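Local coordinates for transposon Tn7 transposition protein TnsA (Escherichia coli, PDB 1T0F) that forms the Tn7 transposase together with TnsB and carries out the metal-dependent breakage of the 5' DNA strands, at residues Y51-G56 and C261-V266; K135-L140 and F166-I171. One frame throughout, in Å; residues are numbered along the deposited sequence.

Interaction 1. Residues Y51-G56 and C261-V266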
loop_
_atom_site.group_PDB
_atom_site.type_symbol
_atom_site.label_atom_id
_atom_site.label_comp_id
_atom_site.label_asym_id
_atom_site.label_seq_id
_atom_site.Cartn_x
_atom_site.Cartn_y
_atom_site.Cartn_z
ATOM N N TYR A 51 9.181 0.118 7.489
ATOM C CA TYR A 51 10.027 1.287 7.292
ATOM C C TYR A 51 10.211 1.561 5.802
ATOM O O TYR A 51 10.311 0.629 4.996
ATOM C CB TYR A 51 11.386 1.048 7.952
ATOM C CG TYR A 51 12.339 2.205 7.807
ATOM C CD1 TYR A 51 12.172 3.366 8.556
ATOM C CD2 TYR A 51 13.405 2.146 6.907
ATOM C CE1 TYR A 51 13.045 4.447 8.416
ATOM C CE2 TYR A 51 14.281 3.221 6.758
ATOM C CZ TYR A 51 14.092 4.365 7.517
ATOM O OH TYR A 51 14.957 5.429 7.382
ATOM N N SER A 52 10.250 2.841 5.443
ATOM C CA SER A 52 10.431 3.261 4.052
ATOM C C SER A 52 11.695 4.096 3.904
ATOM O O SER A 52 11.910 5.021 4.683
ATOM C CB SER A 52 9.248 4.110 3.591
ATOM O OG SER A 52 9.609 4.935 2.487
ATOM N N HIS A 53 12.524 3.774 2.910
ATOM C CA HIS A 53 13.741 4.553 2.684
ATOM C C HIS A 53 13.362 5.884 2.043
ATOM O O HIS A 53 14.034 6.896 2.249
ATOM C CB HIS A 53 14.715 3.820 1.755
ATOM C CG HIS A 53 15.241 2.536 2.312
ATOM N ND1 HIS A 53 16.405 1.954 1.857
ATOM C CD2 HIS A 53 14.741 1.696 3.249
ATOM C CE1 HIS A 53 16.598 0.810 2.488
ATOM N NE2 HIS A 53 15.602 0.630 3.338
ATOM N N LYS A 54 12.278 5.886 1.272
ATOM C CA LYS A 54 11.832 7.101 0.601
ATOM C C LYS A 54 11.273 8.181 1.517
ATOM O O LYS A 54 11.540 9.362 1.315
ATOM C CB LYS A 54 10.797 6.766 -0.474
ATOM C CG LYS A 54 11.392 5.998 -1.652
ATOM C CD LYS A 54 10.354 5.677 -2.700
ATOM C CE LYS A 54 10.997 5.019 -3.913
ATOM N NZ LYS A 54 11.941 5.937 -4.621
ATOM N N THR A 55 10.513 7.782 2.533
ATOM C CA THR A 55 9.910 8.761 3.431
ATOM C C THR A 55 10.606 8.853 4.780
ATOM O O THR A 55 10.466 9.853 5.480
ATOM C CB THR A 55 8.433 8.425 3.705
ATOM O OG1 THR A 55 8.363 7.217 4.471
ATOM C CG2 THR A 55 7.668 8.236 2.393
ATOM N N GLY A 56 11.343 7.812 5.145
ATOM C CA GLY A 56 12.009 7.798 6.434
ATOM C C GLY A 56 11.035 7.450 7.554
ATOM O O GLY A 56 11.411 7.456 8.726
ATOM N N CYS A 261 19.480 -2.782 -0.973
ATOM C CA CYS A 261 19.747 -1.423 -0.525
ATOM C C CYS A 261 19.547 -1.457 0.983
ATOM O O CYS A 261 18.460 -1.790 1.463
ATOM C CB CYS A 261 18.766 -0.441 -1.165
ATOM S SG CYS A 261 19.035 1.274 -0.669
ATOM N N ILE A 262 20.602 -1.131 1.724
ATOM C CA ILE A 262 20.549 -1.149 3.176
ATOM C C ILE A 262 20.579 0.254 3.744
ATOM O O ILE A 262 21.446 1.055 3.400
ATOM C CB ILE A 262 21.729 -1.941 3.762
ATOM C CG1 ILE A 262 21.681 -3.386 3.259
ATOM C CG2 ILE A 262 21.677 -1.901 5.280
ATOM C CD1 ILE A 262 22.770 -4.268 3.825
ATOM N N SER A 263 19.626 0.542 4.623
ATOM C CA SER A 263 19.531 1.858 5.240
ATOM C C SER A 263 20.396 1.976 6.493
ATOM O O SER A 263 20.536 1.019 7.257
ATOM C CB SER A 263 18.078 2.152 5.599
ATOM O OG SER A 263 17.579 1.157 6.475
ATOM N N GLN A 264 20.981 3.156 6.684
ATOM C CA GLN A 264 21.813 3.447 7.851
ATOM C C GLN A 264 20.870 4.102 8.842
ATOM O O GLN A 264 20.521 5.266 8.674
ATOM C CB GLN A 264 22.907 4.465 7.521
ATOM C CG GLN A 264 23.865 4.095 6.414
ATOM C CD GLN A 264 24.865 5.211 6.153
ATOM O OE1 GLN A 264 25.603 5.620 7.054
ATOM N NE2 GLN A 264 24.886 5.715 4.921
ATOM N N VAL A 265 20.453 3.375 9.867
ATOM C CA VAL A 265 19.530 3.960 10.825
ATOM C C VAL A 265 20.085 4.043 12.234
ATOM O O VAL A 265 20.912 3.231 12.646
ATOM C CB VAL A 265 18.197 3.185 10.876
ATOM C CG1 VAL A 265 17.562 3.155 9.497
ATOM C CG2 VAL A 265 18.432 1.778 11.394
ATOM N N VAL A 266 19.612 5.044 12.963
ATOM C CA VAL A 266 20.020 5.257 14.336
ATOM C C VAL A 266 18.834 4.942 15.233
ATOM O O VAL A 266 17.723 5.431 15.017
ATOM C CB VAL A 266 20.450 6.716 14.573
ATOM C CG1 VAL A 266 20.787 6.921 16.039
ATOM C CG2 VAL A 266 21.647 7.050 13.697
#
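His-53 meets Ser-263 and Cys-261 in the centre of this surface contact, and Tyr-51 meets Val-265 beside it. The first kind of interaction is CH-pi. Ser-263 CB lies over one face of the imidazole, 3.8 Å from the His-53 ring centroid and only 19° off the ring normal, displaced toward the NE2-CE1 side. The second is made at the ring edge. Cys-261 SG stands 4.7 Å from the His-53 ring centroid and 81° off the normal, a sulfur-aromatic contact near ND1, while Cys-261 O lies near the ring plane, 3.4 Å from His-53 CE1. One segment thus meets the imidazole over a face and at its edge; with chi1 at -64°, CG anti to the carbonyl carbon, the ring extends to residues 261-263. Apolar packing is the third kind: Tyr-51 CZ is 4.2 Å from Val-265 CG1, the two side chains sliding past each other in opposite directions. Tyr-51 CE2 makes a van der Waals approach to Ser-263 OG at 3.9 Å.

No hydrogen bond crosses between the two segments. Ser-263 OG bonds instead to Phe-243 O, and His-53 NE2 makes weak hydrogen bonds to the carbonyls of Gly-242 and Phe-243. The turn bearing His-53 is shaped by an ST motif, Thr-55 N to Ser-52 OG at 3.0 Å.

Replacing His-53 with an alanine is likely to open a gap over Ser-263 CB and beside Cys-261 SG, and to deprive the two carbonyls of this weak donor. Strand 261-262 pairs with 244-245 in the C-terminal part, so a loop near the N terminus meets that part through ring contacts and dispersion, while the polar links run by way of 241-243: a backbone bond from Tyr-51 to Asn-241 and the weak bonds of His-53 NE2.

Interaction 2. Residues K135-L140 and F166-I171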
loop_
_atom_site.group_PDB
_atom_site.type_symbol
_atom_site.label_atom_id
_atom_site.label_comp_id
_atom_site.label_asym_id
_atom_site.label_seq_id
_atom_site.Cartn_x
_atom_site.Cartn_y
_atom_site.Cartn_z
ATOM N N LYS A 135 -8.318 -3.154 -3.418
ATOM C CA LYS A 135 -9.498 -3.972 -3.131
ATOM C C LYS A 135 -9.340 -5.413 -3.573
ATOM O O LYS A 135 -8.673 -5.687 -4.568
ATOM C CB LYS A 135 -10.727 -3.442 -3.886
ATOM C CG LYS A 135 -11.307 -2.123 -3.407
ATOM C CD LYS A 135 -11.890 -2.257 -2.013
ATOM C CE LYS A 135 -12.497 -0.936 -1.561
ATOM N NZ LYS A 135 -12.936 -0.984 -0.138
ATOM N N PRO A 136 -9.929 -6.359 -2.820
ATOM C CA PRO A 136 -9.819 -7.752 -3.248
ATOM C C PRO A 136 -10.667 -7.726 -4.518
ATOM O O PRO A 136 -11.661 -7.004 -4.572
ATOM C CB PRO A 136 -10.520 -8.517 -2.129
ATOM C CG PRO A 136 -10.246 -7.673 -0.927
ATOM C CD PRO A 136 -10.461 -6.269 -1.450
ATOM N N ALA A 137 -10.290 -8.481 -5.541
ATOM C CA ALA A 137 -11.058 -8.472 -6.778
ATOM C C ALA A 137 -12.523 -8.844 -6.555
ATOM O O ALA A 137 -13.411 -8.284 -7.184
ATOM C CB ALA A 137 -10.430 -9.425 -7.790
ATOM N N ALA A 138 -12.760 -9.796 -5.662
ATOM C CA ALA A 138 -14.118 -10.258 -5.379
ATOM C C ALA A 138 -14.995 -9.138 -4.837
ATOM O O ALA A 138 -16.215 -9.152 -5.016
ATOM C CB ALA A 138 -14.076 -11.406 -4.392
ATOM N N ALA A 139 -14.368 -8.165 -4.182
ATOM C CA ALA A 139 -15.096 -7.040 -3.609
ATOM C C ALA A 139 -15.730 -6.149 -4.664
ATOM O O ALA A 139 -16.666 -5.397 -4.372
ATOM C CB ALA A 139 -14.162 -6.213 -2.724
ATOM N N LEU A 140 -15.232 -6.228 -5.895
ATOM C CA LEU A 140 -15.769 -5.402 -6.961
ATOM C C LEU A 140 -17.156 -5.856 -7.424
ATOM O O LEU A 140 -17.794 -5.189 -8.229
ATOM C CB LEU A 140 -14.791 -5.370 -8.137
ATOM C CG LEU A 140 -13.388 -4.895 -7.734
ATOM C CD1 LEU A 140 -12.467 -4.954 -8.945
ATOM C CD2 LEU A 140 -13.452 -3.470 -7.174
ATOM N N PHE A 166 -6.403 -1.092 -7.422
ATOM C CA PHE A 166 -5.426 -2.176 -7.515
ATOM C C PHE A 166 -5.972 -3.372 -6.753
ATOM O O PHE A 166 -6.421 -3.225 -5.618
ATOM C CB PHE A 166 -4.094 -1.771 -6.867
ATOM C CG PHE A 166 -3.027 -1.384 -7.848
ATOM C CD1 PHE A 166 -2.998 -0.103 -8.399
ATOM C CD2 PHE A 166 -2.054 -2.303 -8.228
ATOM C CE1 PHE A 166 -2.004 0.258 -9.323
ATOM C CE2 PHE A 166 -1.063 -1.961 -9.143
ATOM C CZ PHE A 166 -1.036 -0.674 -9.694
ATOM N N THR A 167 -5.935 -4.556 -7.360
ATOM C CA THR A 167 -6.408 -5.759 -6.671
ATOM C C THR A 167 -5.280 -6.784 -6.602
ATOM O O THR A 167 -4.182 -6.553 -7.116
ATOM C CB THR A 167 -7.605 -6.432 -7.397
ATOM O OG1 THR A 167 -7.135 -7.134 -8.551
ATOM C CG2 THR A 167 -8.642 -5.394 -7.823
ATOM N N ASP A 168 -5.551 -7.910 -5.951
ATOM C CA ASP A 168 -4.577 -8.989 -5.831
ATOM C C ASP A 168 -4.130 -9.477 -7.217
ATOM O O ASP A 168 -3.008 -9.962 -7.385
ATOM C CB ASP A 168 -5.181 -10.157 -5.029
ATOM C CG ASP A 168 -6.556 -10.587 -5.547
ATOM O OD1 ASP A 168 -7.510 -9.782 -5.469
ATOM O OD2 ASP A 168 -6.687 -11.734 -6.034
ATOM N N LYS A 169 -5.000 -9.328 -8.210
ATOM C CA LYS A 169 -4.678 -9.769 -9.567
ATOM C C LYS A 169 -3.639 -8.902 -10.281
ATOM O O LYS A 169 -3.108 -9.297 -11.319
ATOM C CB LYS A 169 -5.954 -9.843 -10.408
ATOM C CG LYS A 169 -6.885 -10.981 -9.995
ATOM C CD LYS A 169 -8.170 -10.976 -10.813
ATOM C CE LYS A 169 -9.020 -12.201 -10.506
ATOM N NZ LYS A 169 -9.319 -12.303 -9.051
ATOM N N GLU A 170 -3.344 -7.729 -9.730
ATOM C CA GLU A 170 -2.361 -6.841 -10.350
ATOM C C GLU A 170 -0.983 -7.013 -9.738
ATOM O O GLU A 170 -0.031 -6.341 -10.142
ATOM C CB GLU A 170 -2.782 -5.376 -10.218
ATOM C CG GLU A 170 -3.860 -4.952 -11.211
ATOM C CD GLU A 170 -5.130 -5.746 -11.054
ATOM O OE1 GLU A 170 -5.783 -5.616 -9.997
ATOM O OE2 GLU A 170 -5.473 -6.504 -11.985
ATOM N N ILE A 171 -0.869 -7.902 -8.760
ATOM C CA ILE A 171 0.424 -8.113 -8.129
ATOM C C ILE A 171 1.275 -9.013 -8.996
ATOM O O ILE A 171 0.862 -10.114 -9.347
ATOM C CB ILE A 171 0.290 -8.746 -6.730
ATOM C CG1 ILE A 171 -0.587 -7.852 -5.850
ATOM C CG2 ILE A 171 1.665 -8.884 -6.087
ATOM C CD1 ILE A 171 -0.092 -6.423 -5.771
#
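In the PDDEXK nuclease core, the active-site Lys-135, just after strand 129-134, is joined by its backbone to Phe-166 of the parallel strand 163-166. Lys-135 N donates to Phe-166 O at 2.9 Å with an N-H...O angle of 162°, next to the backbone pairing of Phe-166 with Gln-133. This fixes the backbone of the active-site lysine while its side chain leads away from the 166-171 segment and comes to about 4 Å, nearest atoms, from the magnesium ion bound by Asp-117, Gln-133 and Val-134.

Past this bond both segments turn into 3-10 geometry. Lys-135 O packs tightly on Thr-167, 3.1 Å from its CA in a CA-H...O contact and 3.3 Å from its CG2. The same methyl, Thr-167 CG2, reaches Leu-140 CD1 at 4.0 Å, the two side chains crossing at a slant; Leu-140 also rests on Leu-149 of helix 143-159. Thr-167 OG1 accepts from Lys-169 N at 3.1 Å, an ST turn that shapes its own segment. Glu-170 takes the Thr-167 N-H on OE1, while its OE2 is paired with a basic side chain of the other protein chain in the assembly.

On the side of Ala-137, Lys-169 bends at its last torsion and lays its terminal carbons and NZ against Ala-137 CB. Asp-168 supplies the second bond across the contact: its CG lies between its backbone N and carbonyl carbon, which brings OD1 within hydrogen-bonding distance of the start of the 3-10 segment, and Asp-168 OD1 receives the N-H of Ala-137 N at 3.1 Å and 164°, nearly in line with its own C-O bond.

From the N terminus the chain first passes strand 48-51 and the 51-56 turn, whose partner comes only 205 residues later, near the C terminus. Within that long excursion lies interaction 2, which closes a much shorter loop: after strand 129-134 comes 135-140, helix 143-159 and strand 163-166 follow, and 166-171 returns to meet it. The two contacts therefore nest without crossing. Interaction 2 joins neighbouring strands of the nuclease sheet beside the metal site, whereas interaction 1 ties the region before that sheet to the C-terminal strand 261-262. Their centres are 29 Å apart, on opposite sides of the chain's centre, and the nearest atoms are about 15 Å apart.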